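Local structure of GH26C (Muricauda sp. MAR_2010_75, 6Q78) at residues 266-272 with 291-297; 331-337 with 367-373; 70-74 with 324-330. The protein probably cleaves internal beta-1,4-mannosidic linkages in mannans, acting as a family 26 glycoside hydrolase with a TIM-barrel fold. All coordinates share one frame; numbering follows the deposited sequence.

How the contacts relate
Contact 1 is fully buried and contact 2 nearly so, W373 being partly exposed; both join neighbouring parallel strands of the barrel wall, and they meet because strands 293-298 and 330-336 are neighbours: D297 OD1 lies 2.7 Å from T334 OG1. Contact 3 lies farther out, its centre about 16 Å from that of the chain against about 8 and 7 Å for the others, and joins helix 64-76 to the turn that enters strand 330-336. Backbone bonds dominate contact 1; contact 2 adds two hydroxyl bonds and a beta bulge to its partly weak ladder; contact 3 relies on a lysine ammonium and apolar packing. Its I330 also pairs with contact 1, M294 N lying 2.8 Å from I330 O.

Contact 1. Residues 266-272 with 291-297; sequences LFAFSPD and VDIMGMD
D292 and F267 interlock where the two parallel strands begin. The D292 side chain points across to 266-272, and OD2 accepts F267 N at 2.9 Å through its anti lone pair. CG is anti to the carbonyl carbon of D292 (chi1 -69°), a turn that puts OD2 beside F267 N. The same oxygen comes up at the edge of the F267 ring, near its plane. In return F267 O takes two donors, D292 N at 2.8 Å and I293 N at 3.0 Å, so the start of strand 293-297 is gripped twice by one carbonyl. Regular parallel bonding follows, from F269 N to I293 O, from G295 N to F269 O and, beyond the end of strand 266-269, from D297 N to P271 O; the short strand axes diverge by 36°.

The shape fit has three levels. V291 forks around F269, whose CB sits in the notch between CG1 and CG2, 3.8 Å from each. On the sheet face carrying A268 and I293, the small A268 methyl lets I293 come close, CB to CB 3.8 Å. Farther along, G295 offers bare backbone: S270 CB rests 3.7 Å from G295 C, and the P271 ring lays its CD 3.3 Å from G295 O. The polar ends of S270 and D297 are held by others: R223 binds S270 OG and D297 OD2, and D297 OD1 is hydrogen-bonded to T334.

This is one beta-alpha-beta step of the TIM barrel. Strand 220-223 flanks the pair beyond 265-269, placing I221 against A268 and I293, while strand 330-336 adjoins 293-298. On the face bearing M294, helix 306-327 packs V320 and L323 against that side chain.

Contact 2. Residues 331-337 with 367-373; sequences ASLTETG and IGFTMFW
E335 leans beside W373 at the end of two parallel strands. Its CB points away from 367-373, but the chain returns: CG comes within 4.2 Å of M371 CE, and beyond CG it runs extended. CD lies 3.8 Å from W373 CE3. At the tip OE1 is 3.7 Å from CE3 and OE2 is 3.7 Å from CZ3, with carboxylate and indole planes only 18° apart. Y299 binds OE1; R223 and a bound Tris molecule meet OE2. This site near the end of the seventh barrel strand is consistent with that of the nucleophile in clan GH-A relatives.

S332 covers one face of the F369 ring, its CB 3.8 Å from the centroid, while OG donates to F369 O at 2.9 Å from well above the carbonyl plane. T370 OG1 donates to L333 O at 2.9 Å, in plane on a lone pair, where the bond from M371 N is weak. The register slips by one between L333 and T336, a beta bulge, and T336 N then bonds M371 O.

Strand 81-86 lies beyond 369-372 and strand 293-298 beyond 330-336, while L360 of helix 351-361 packs against L333, I367 and T370.

Contact 3. Residues 70-74 with 324-330; sequences FYNLK and AEERVKI
K74 NZ reaches K329 O at 2.8 Å, C=O...N angle 154°, the donor tilted slightly from the carbonyl plane. A longer, weak bond runs to A324 O at 3.3 Å, and a water that accepts from NZ at 2.8 Å passes the link on to E325 O. One firm and one weak carbonyl bond, with a water-mediated link to a third carbonyl, hold the ammonium near the carboxyl end of helix 306-327, where the helix dipole would probably favour its positive charge. That end closes in a Schellman motif: V328 takes positive phi (55°), and K329 N bonds back to A324 O, which therefore serves both the motif and the lysine.

The lysine chain makes the reach by leaving its helix with CG anti to the backbone N and bending once at chi2 (67°); beyond the bend it is extended, and CD passes 3.3 Å from K329 O.

Next to this polar end lies the apolar part, centred on I330. Its CD1 sits over one face of the F70 ring, displaced toward the rim, 4.0 Å from the centroid in a CH-pi contact. The same methyl is 3.7 Å from L73 CB, while I330 CG1 touches the N and CB of K74. F70 also presents its ring edge to the main chain, CZ standing 3.6 Å from V328 O in the ring plane.

Helix 64-76 therefore lies against the turn between helix 306-327 and strand 330-336. I330 continues the sheet beside strand 293-298, and L73 also touches G368, just ahead of strand 369-372.

Contact 1. Residues 266-272 with 291-297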
loop_
_atom_site.group_PDB
_atom_site.type_symbol
_atom_site.label_atom_id
_atom_site.label_comp_id
_atom_site.label_asym_id
_atom_site.label_seq_id
_atom_site.Cartn_x
_atom_site.Cartn_y
_atom_site.Cartn_z
ATOM N N LEU A 266 -3.925 -5.751 8.701
ATOM C CA LEU A 266 -2.761 -6.508 8.247
ATOM C C LEU A 266 -1.632 -5.496 8.075
ATOM O O LEU A 266 -1.875 -4.301 7.860
ATOM C CB LEU A 266 -3.050 -7.141 6.885
ATOM C CG LEU A 266 -4.211 -8.145 6.791
ATOM C CD1 LEU A 266 -4.284 -8.742 5.377
ATOM C CD2 LEU A 266 -3.985 -9.302 7.789
ATOM N N PHE A 267 -0.388 -5.962 8.208
ATOM C CA PHE A 267 0.782 -5.083 8.200
ATOM C C PHE A 267 1.671 -5.362 6.995
ATOM O O PHE A 267 2.063 -6.516 6.763
ATOM C CB PHE A 267 1.592 -5.275 9.496
ATOM C CG PHE A 267 0.820 -4.905 10.721
ATOM C CD1 PHE A 267 0.803 -3.590 11.175
ATOM C CD2 PHE A 267 0.065 -5.850 11.388
ATOM C CE1 PHE A 267 0.042 -3.216 12.299
ATOM C CE2 PHE A 267 -0.682 -5.499 12.509
ATOM C CZ PHE A 267 -0.676 -4.178 12.953
ATOM N N ALA A 268 2.008 -4.302 6.253
ATOM C CA ALA A 268 2.775 -4.403 5.011
ATOM C C ALA A 268 4.093 -3.647 5.131
ATOM O O ALA A 268 4.110 -2.472 5.488
ATOM C CB ALA A 268 1.950 -3.807 3.850
ATOM N N PHE A 269 5.183 -4.325 4.773
ATOM C CA PHE A 269 6.547 -3.814 4.786
ATOM C C PHE A 269 6.946 -3.550 3.342
ATOM O O PHE A 269 6.855 -4.457 2.505
ATOM C CB PHE A 269 7.435 -4.946 5.348
ATOM C CG PHE A 269 8.933 -4.707 5.274
ATOM C CD1 PHE A 269 9.571 -3.912 6.233
ATOM C CD2 PHE A 269 9.709 -5.362 4.319
ATOM C CE1 PHE A 269 10.967 -3.735 6.206
ATOM C CE2 PHE A 269 11.106 -5.183 4.289
ATOM C CZ PHE A 269 11.727 -4.362 5.223
ATOM N N SER A 270 7.441 -2.355 3.035
ATOM C CA SER A 270 7.773 -2.064 1.633
ATOM C C SER A 270 8.892 -1.056 1.472
ATOM O O SER A 270 8.680 0.161 1.602
ATOM C CB SER A 270 6.548 -1.647 0.827
ATOM O OG SER A 270 6.077 -0.420 1.330
ATOM N N PRO A 271 10.091 -1.522 1.123
ATOM C CA PRO A 271 11.141 -0.610 0.637
ATOM C C PRO A 271 10.758 -0.109 -0.747
ATOM O O PRO A 271 9.744 -0.536 -1.332
ATOM C CB PRO A 271 12.376 -1.513 0.521
ATOM C CG PRO A 271 11.770 -2.914 0.240
ATOM C CD PRO A 271 10.485 -2.943 1.088
ATOM N N ASP A 272 11.577 0.795 -1.275
ATOM C CA ASP A 272 11.537 1.133 -2.690
ATOM C C ASP A 272 12.290 0.029 -3.424
ATOM O O ASP A 272 12.114 -1.136 -3.069
ATOM C CB ASP A 272 12.153 2.508 -2.899
ATOM C CG ASP A 272 11.664 3.191 -4.150
ATOM O OD1 ASP A 272 12.321 3.005 -5.200
ATOM O OD2 ASP A 272 10.659 3.940 -4.089
ATOM N N VAL A 291 5.162 -8.804 10.185
ATOM C CA VAL A 291 4.855 -8.435 8.805
ATOM C C VAL A 291 3.923 -9.494 8.227
ATOM O O VAL A 291 4.204 -10.692 8.353
ATOM C CB VAL A 291 6.135 -8.342 7.956
ATOM C CG1 VAL A 291 5.761 -8.163 6.493
ATOM C CG2 VAL A 291 7.024 -7.194 8.436
ATOM N N ASP A 292 2.843 -9.040 7.569
ATOM C CA ASP A 292 1.928 -9.927 6.833
ATOM C C ASP A 292 2.162 -9.890 5.327
ATOM O O ASP A 292 2.035 -10.917 4.641
ATOM C CB ASP A 292 0.488 -9.484 7.056
ATOM C CG ASP A 292 0.001 -9.728 8.484
ATOM O OD1 ASP A 292 0.066 -10.916 8.945
ATOM O OD2 ASP A 292 -0.456 -8.748 9.127
ATOM N N ILE A 293 2.431 -8.692 4.799
ATOM C CA ILE A 293 2.606 -8.465 3.367
ATOM C C ILE A 293 4.028 -7.974 3.135
ATOM O O ILE A 293 4.454 -6.990 3.750
ATOM C CB ILE A 293 1.569 -7.474 2.820
ATOM C CG1 ILE A 293 0.184 -8.151 2.859
ATOM C CG2 ILE A 293 1.986 -7.034 1.387
ATOM C CD1 ILE A 293 -1.000 -7.237 3.145
ATOM N N MET A 294 4.752 -8.672 2.280
ATOM C CA MET A 294 6.086 -8.262 1.846
ATOM C C MET A 294 5.905 -7.532 0.532
ATOM O O MET A 294 5.528 -8.139 -0.482
ATOM C CB MET A 294 6.991 -9.480 1.651
ATOM C CG MET A 294 7.490 -10.029 2.951
ATOM S SD MET A 294 8.375 -11.565 2.699
ATOM C CE MET A 294 9.464 -11.455 4.137
ATOM N N GLY A 295 6.162 -6.228 0.545
ATOM C CA GLY A 295 5.992 -5.410 -0.632
ATOM C C GLY A 295 7.285 -4.742 -1.087
ATOM O O GLY A 295 8.356 -4.874 -0.482
ATOM N N MET A 296 7.169 -4.059 -2.217
ATOM C CA MET A 296 8.176 -3.101 -2.660
ATOM C C MET A 296 7.475 -2.089 -3.552
ATOM O O MET A 296 6.445 -2.394 -4.169
ATOM C CB MET A 296 9.330 -3.753 -3.440
ATOM C CG MET A 296 8.842 -4.325 -4.777
ATOM S SD MET A 296 10.200 -4.984 -5.773
ATOM C CE MET A 296 11.232 -3.493 -6.002
ATOM N N ASP A 297 8.030 -0.884 -3.591
ATOM C CA ASP A 297 7.614 0.150 -4.528
ATOM C C ASP A 297 8.627 0.219 -5.668
ATOM O O ASP A 297 9.842 0.110 -5.455
ATOM C CB ASP A 297 7.509 1.513 -3.844
ATOM C CG ASP A 297 6.434 1.532 -2.769
ATOM O OD1 ASP A 297 5.696 0.538 -2.687
ATOM O OD2 ASP A 297 6.309 2.544 -2.061
#

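Contact 2. Residues 331-337 with 367-373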
loop_
_atom_site.group_PDB
_atom_site.type_symbol
_atom_site.label_atom_id
_atom_site.label_comp_id
_atom_site.label_asym_id
_atom_site.label_seq_id
_atom_site.Cartn_x
_atom_site.Cartn_y
_atom_site.Cartn_z
ATOM N N ALA A 331 3.014 -11.464 -1.137
ATOM C CA ALA A 331 3.895 -10.513 -1.813
ATOM C C ALA A 331 3.086 -9.478 -2.600
ATOM O O ALA A 331 1.934 -9.721 -2.992
ATOM C CB ALA A 331 4.870 -11.244 -2.743
ATOM N N SER A 332 3.704 -8.307 -2.837
ATOM C CA SER A 332 2.992 -7.253 -3.566
ATOM C C SER A 332 3.962 -6.244 -4.139
ATOM O O SER A 332 5.005 -5.963 -3.543
ATOM C CB SER A 332 1.978 -6.507 -2.664
ATOM O OG SER A 332 1.534 -5.274 -3.250
ATOM N N LEU A 333 3.627 -5.711 -5.322
ATOM C CA LEU A 333 4.246 -4.471 -5.803
ATOM C C LEU A 333 3.316 -3.365 -5.315
ATOM O O LEU A 333 2.308 -3.020 -5.947
ATOM C CB LEU A 333 4.389 -4.500 -7.328
ATOM C CG LEU A 333 5.004 -3.240 -7.973
ATOM C CD1 LEU A 333 6.455 -3.027 -7.467
ATOM C CD2 LEU A 333 4.996 -3.428 -9.524
ATOM N N THR A 334 3.649 -2.782 -4.159
ATOM C CA THR A 334 2.712 -1.907 -3.450
ATOM C C THR A 334 2.543 -0.510 -4.080
ATOM O O THR A 334 1.533 0.141 -3.810
ATOM C CB THR A 334 3.053 -1.814 -1.944
ATOM O OG1 THR A 334 4.468 -1.664 -1.769
ATOM C CG2 THR A 334 2.659 -3.069 -1.232
ATOM N N GLU A 335 3.467 -0.047 -4.912
ATOM C CA GLU A 335 3.305 1.185 -5.677
ATOM C C GLU A 335 4.058 0.981 -6.967
ATOM O O GLU A 335 5.195 0.498 -6.944
ATOM C CB GLU A 335 3.979 2.411 -5.058
ATOM C CG GLU A 335 3.257 2.943 -3.847
ATOM C CD GLU A 335 3.785 4.284 -3.425
ATOM O OE1 GLU A 335 4.201 5.086 -4.301
ATOM O OE2 GLU A 335 3.747 4.572 -2.183
ATOM N N THR A 336 3.451 1.415 -8.080
ATOM C CA THR A 336 4.147 1.441 -9.353
ATOM C C THR A 336 3.431 2.414 -10.281
ATOM O O THR A 336 2.423 3.043 -9.918
ATOM C CB THR A 336 4.232 0.033 -9.969
ATOM O OG1 THR A 336 5.217 0.018 -11.022
ATOM C CG2 THR A 336 2.858 -0.407 -10.496
ATOM N N GLY A 337 3.994 2.563 -11.475
ATOM C CA GLY A 337 3.418 3.452 -12.464
ATOM C C GLY A 337 4.498 4.132 -13.274
ATOM O O GLY A 337 5.681 4.155 -12.909
ATOM N N ILE A 367 2.101 -12.537 -6.645
ATOM C CA ILE A 367 1.793 -11.351 -5.846
ATOM C C ILE A 367 0.286 -11.273 -5.661
ATOM O O ILE A 367 -0.475 -11.662 -6.547
ATOM C CB ILE A 367 2.298 -10.042 -6.497
ATOM C CG1 ILE A 367 1.831 -9.950 -7.955
ATOM C CG2 ILE A 367 3.832 -9.890 -6.370
ATOM C CD1 ILE A 367 1.794 -8.504 -8.483
ATOM N N GLY A 368 -0.136 -10.738 -4.513
ATOM C CA GLY A 368 -1.566 -10.614 -4.267
ATOM C C GLY A 368 -2.155 -9.396 -4.931
ATOM O O GLY A 368 -3.327 -9.410 -5.332
ATOM N N PHE A 369 -1.372 -8.330 -5.068
ATOM C CA PHE A 369 -1.915 -7.094 -5.615
ATOM C C PHE A 369 -0.805 -6.175 -6.066
ATOM O O PHE A 369 0.347 -6.297 -5.638
ATOM C CB PHE A 369 -2.851 -6.377 -4.626
ATOM C CG PHE A 369 -2.167 -5.831 -3.412
ATOM C CD1 PHE A 369 -2.043 -6.592 -2.285
ATOM C CD2 PHE A 369 -1.687 -4.535 -3.396
ATOM C CE1 PHE A 369 -1.428 -6.055 -1.113
ATOM C CE2 PHE A 369 -1.105 -3.981 -2.229
ATOM C CZ PHE A 369 -0.986 -4.753 -1.104
ATOM N N THR A 370 -1.166 -5.260 -6.970
ATOM C CA THR A 370 -0.323 -4.121 -7.269
ATOM C C THR A 370 -1.187 -2.877 -7.281
ATOM O O THR A 370 -2.398 -2.954 -7.472
ATOM C CB THR A 370 0.487 -4.325 -8.539
ATOM O OG1 THR A 370 1.435 -3.243 -8.651
ATOM C CG2 THR A 370 -0.420 -4.335 -9.737
ATOM N N MET A 371 -0.568 -1.728 -7.051
ATOM C CA MET A 371 -1.312 -0.470 -6.985
ATOM C C MET A 371 -0.573 0.652 -7.698
ATOM O O MET A 371 0.620 0.870 -7.468
ATOM C CB MET A 371 -1.549 -0.070 -5.525
ATOM C CG MET A 371 -2.579 1.087 -5.344
ATOM S SD MET A 371 -2.494 1.788 -3.689
ATOM C CE MET A 371 -0.955 2.732 -3.758
ATOM N N PHE A 372 -1.308 1.373 -8.538
ATOM C CA PHE A 372 -0.827 2.590 -9.166
ATOM C C PHE A 372 -0.986 3.770 -8.212
ATOM O O PHE A 372 -1.907 3.807 -7.377
ATOM C CB PHE A 372 -1.692 2.853 -10.401
ATOM C CG PHE A 372 -1.470 1.851 -11.507
ATOM C CD1 PHE A 372 -0.322 1.910 -12.278
ATOM C CD2 PHE A 372 -2.404 0.843 -11.775
ATOM C CE1 PHE A 372 -0.091 0.980 -13.298
ATOM C CE2 PHE A 372 -2.170 -0.067 -12.816
ATOM C CZ PHE A 372 -1.017 0.006 -13.567
ATOM N N TRP A 373 -0.076 4.744 -8.333
ATOM C CA TRP A 373 -0.286 5.996 -7.624
ATOM C C TRP A 373 -1.466 6.751 -8.241
ATOM O O TRP A 373 -2.054 6.319 -9.231
ATOM C CB TRP A 373 1.010 6.820 -7.555
ATOM C CG TRP A 373 1.012 7.790 -6.424
ATOM C CD1 TRP A 373 1.137 9.151 -6.516
ATOM C CD2 TRP A 373 0.877 7.494 -5.016
ATOM N NE1 TRP A 373 1.067 9.723 -5.268
ATOM C CE2 TRP A 373 0.917 8.735 -4.329
ATOM C CE3 TRP A 373 0.739 6.309 -4.279
ATOM C CZ2 TRP A 373 0.806 8.829 -2.935
ATOM C CZ3 TRP A 373 0.623 6.404 -2.886
ATOM C CH2 TRP A 373 0.653 7.661 -2.237
#

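Contact 3. Residues 70-74 with 324-330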
loop_
_atom_site.group_PDB
_atom_site.type_symbol
_atom_site.label_atom_id
_atom_site.label_comp_id
_atom_site.label_asym_id
_atom_site.label_seq_id
_atom_site.Cartn_x
_atom_site.Cartn_y
_atom_site.Cartn_z
ATOM N N PHE A 70 -6.529 -12.121 4.399
ATOM C CA PHE A 70 -5.195 -12.701 4.286
ATOM C C PHE A 70 -5.245 -13.992 3.469
ATOM O O PHE A 70 -4.465 -14.177 2.522
ATOM C CB PHE A 70 -4.620 -12.940 5.689
ATOM C CG PHE A 70 -3.221 -13.466 5.687
ATOM C CD1 PHE A 70 -2.973 -14.818 5.444
ATOM C CD2 PHE A 70 -2.145 -12.601 5.940
ATOM C CE1 PHE A 70 -1.663 -15.318 5.467
ATOM C CE2 PHE A 70 -0.858 -13.096 5.975
ATOM C CZ PHE A 70 -0.607 -14.456 5.716
ATOM N N TYR A 71 -6.151 -14.907 3.833
ATOM C CA TYR A 71 -6.235 -16.173 3.113
ATOM C C TYR A 71 -6.488 -15.927 1.634
ATOM O O TYR A 71 -5.827 -16.510 0.769
ATOM C CB TYR A 71 -7.339 -17.062 3.699
ATOM C CG TYR A 71 -7.463 -18.350 2.909
ATOM C CD1 TYR A 71 -6.629 -19.440 3.187
ATOM C CD2 TYR A 71 -8.403 -18.492 1.877
ATOM C CE1 TYR A 71 -6.715 -20.619 2.463
ATOM C CE2 TYR A 71 -8.491 -19.676 1.146
ATOM C CZ TYR A 71 -7.645 -20.736 1.455
ATOM O OH TYR A 71 -7.713 -21.923 0.744
ATOM N N ASN A 72 -7.462 -15.080 1.320
ATOM C CA ASN A 72 -7.873 -14.956 -0.077
ATOM C C ASN A 72 -6.819 -14.247 -0.919
ATOM O O ASN A 72 -6.696 -14.550 -2.110
ATOM C CB ASN A 72 -9.232 -14.244 -0.177
ATOM C CG ASN A 72 -10.375 -15.180 0.105
ATOM O OD1 ASN A 72 -10.474 -16.214 -0.536
ATOM N ND2 ASN A 72 -11.220 -14.851 1.080
ATOM N N LEU A 73 -6.079 -13.288 -0.343
ATOM C CA LEU A 73 -4.978 -12.680 -1.093
ATOM C C LEU A 73 -3.895 -13.698 -1.376
ATOM O O LEU A 73 -3.327 -13.732 -2.477
ATOM C CB LEU A 73 -4.361 -11.518 -0.316
ATOM C CG LEU A 73 -5.150 -10.217 -0.356
ATOM C CD1 LEU A 73 -4.589 -9.213 0.621
ATOM C CD2 LEU A 73 -5.121 -9.617 -1.780
ATOM N N LYS A 74 -3.556 -14.499 -0.370
ATOM C CA LYS A 74 -2.520 -15.507 -0.550
ATOM C C LYS A 74 -2.939 -16.522 -1.605
ATOM O O LYS A 74 -2.135 -16.908 -2.463
ATOM C CB LYS A 74 -2.244 -16.175 0.796
ATOM C CG LYS A 74 -1.152 -17.238 0.808
ATOM C CD LYS A 74 0.224 -16.659 0.544
ATOM C CE LYS A 74 1.258 -17.736 0.847
ATOM N NZ LYS A 74 2.587 -17.308 0.341
ATOM N N ALA A 324 8.124 -14.343 0.240
ATOM C CA ALA A 324 6.741 -14.538 0.673
ATOM C C ALA A 324 6.325 -16.008 0.602
ATOM O O ALA A 324 5.599 -16.504 1.471
ATOM C CB ALA A 324 5.820 -13.664 -0.181
ATOM N N GLU A 325 6.771 -16.733 -0.427
ATOM C CA GLU A 325 6.482 -18.166 -0.466
ATOM C C GLU A 325 7.149 -18.885 0.706
ATOM O O GLU A 325 6.521 -19.703 1.386
ATOM C CB GLU A 325 6.944 -18.740 -1.800
ATOM C CG GLU A 325 6.052 -18.386 -2.971
ATOM C CD GLU A 325 6.166 -19.375 -4.109
ATOM O OE1 GLU A 325 5.623 -20.496 -3.990
ATOM O OE2 GLU A 325 6.812 -19.034 -5.116
ATOM N N GLU A 326 8.399 -18.559 0.991
ATOM C CA GLU A 326 9.118 -19.263 2.052
ATOM C C GLU A 326 8.547 -18.964 3.440
ATOM O O GLU A 326 8.488 -19.866 4.295
ATOM C CB GLU A 326 10.604 -18.918 1.974
ATOM C CG GLU A 326 11.295 -19.660 0.844
ATOM C CD GLU A 326 12.698 -19.176 0.610
ATOM O OE1 GLU A 326 13.281 -19.538 -0.435
ATOM O OE2 GLU A 326 13.201 -18.421 1.476
ATOM N N ARG A 327 8.102 -17.722 3.679
ATOM C CA ARG A 327 7.710 -17.272 5.012
ATOM C C ARG A 327 6.198 -17.225 5.190
ATOM O O ARG A 327 5.719 -16.790 6.241
ATOM C CB ARG A 327 8.354 -15.928 5.334
ATOM C CG ARG A 327 9.883 -16.071 5.511
ATOM C CD ARG A 327 10.606 -14.827 5.135
ATOM N NE ARG A 327 12.053 -15.028 5.226
ATOM C CZ ARG A 327 12.813 -14.563 6.214
ATOM N NH1 ARG A 327 12.264 -13.878 7.211
ATOM N NH2 ARG A 327 14.126 -14.787 6.207
ATOM N N VAL A 328 5.441 -17.726 4.215
ATOM C CA VAL A 328 3.977 -17.715 4.240
ATOM C C VAL A 328 3.447 -16.298 4.433
ATOM O O VAL A 328 2.643 -16.036 5.331
ATOM C CB VAL A 328 3.389 -18.722 5.255
ATOM C CG1 VAL A 328 1.944 -18.984 4.940
ATOM C CG2 VAL A 328 4.196 -20.024 5.231
ATOM N N LYS A 329 3.918 -15.383 3.594
ATOM C CA LYS A 329 3.466 -13.997 3.519
ATOM C C LYS A 329 2.766 -13.783 2.182
ATOM O O LYS A 329 2.774 -14.650 1.307
ATOM C CB LYS A 329 4.639 -13.015 3.628
ATOM C CG LYS A 329 5.531 -13.193 4.876
ATOM C CD LYS A 329 4.693 -13.171 6.128
ATOM C CE LYS A 329 5.584 -13.206 7.368
ATOM N NZ LYS A 329 4.751 -13.412 8.585
ATOM N N ILE A 330 2.166 -12.600 2.026
ATOM C CA ILE A 330 1.613 -12.175 0.740
ATOM C C ILE A 330 2.614 -11.206 0.116
ATOM O O ILE A 330 3.013 -10.218 0.759
ATOM C CB ILE A 330 0.275 -11.453 0.959
ATOM C CG1 ILE A 330 -0.757 -12.437 1.542
ATOM C CG2 ILE A 330 -0.271 -10.857 -0.351
ATOM C CD1 ILE A 330 -1.797 -11.698 2.399
HETATM O O HOH W 1 3.788 -19.626 1.466
#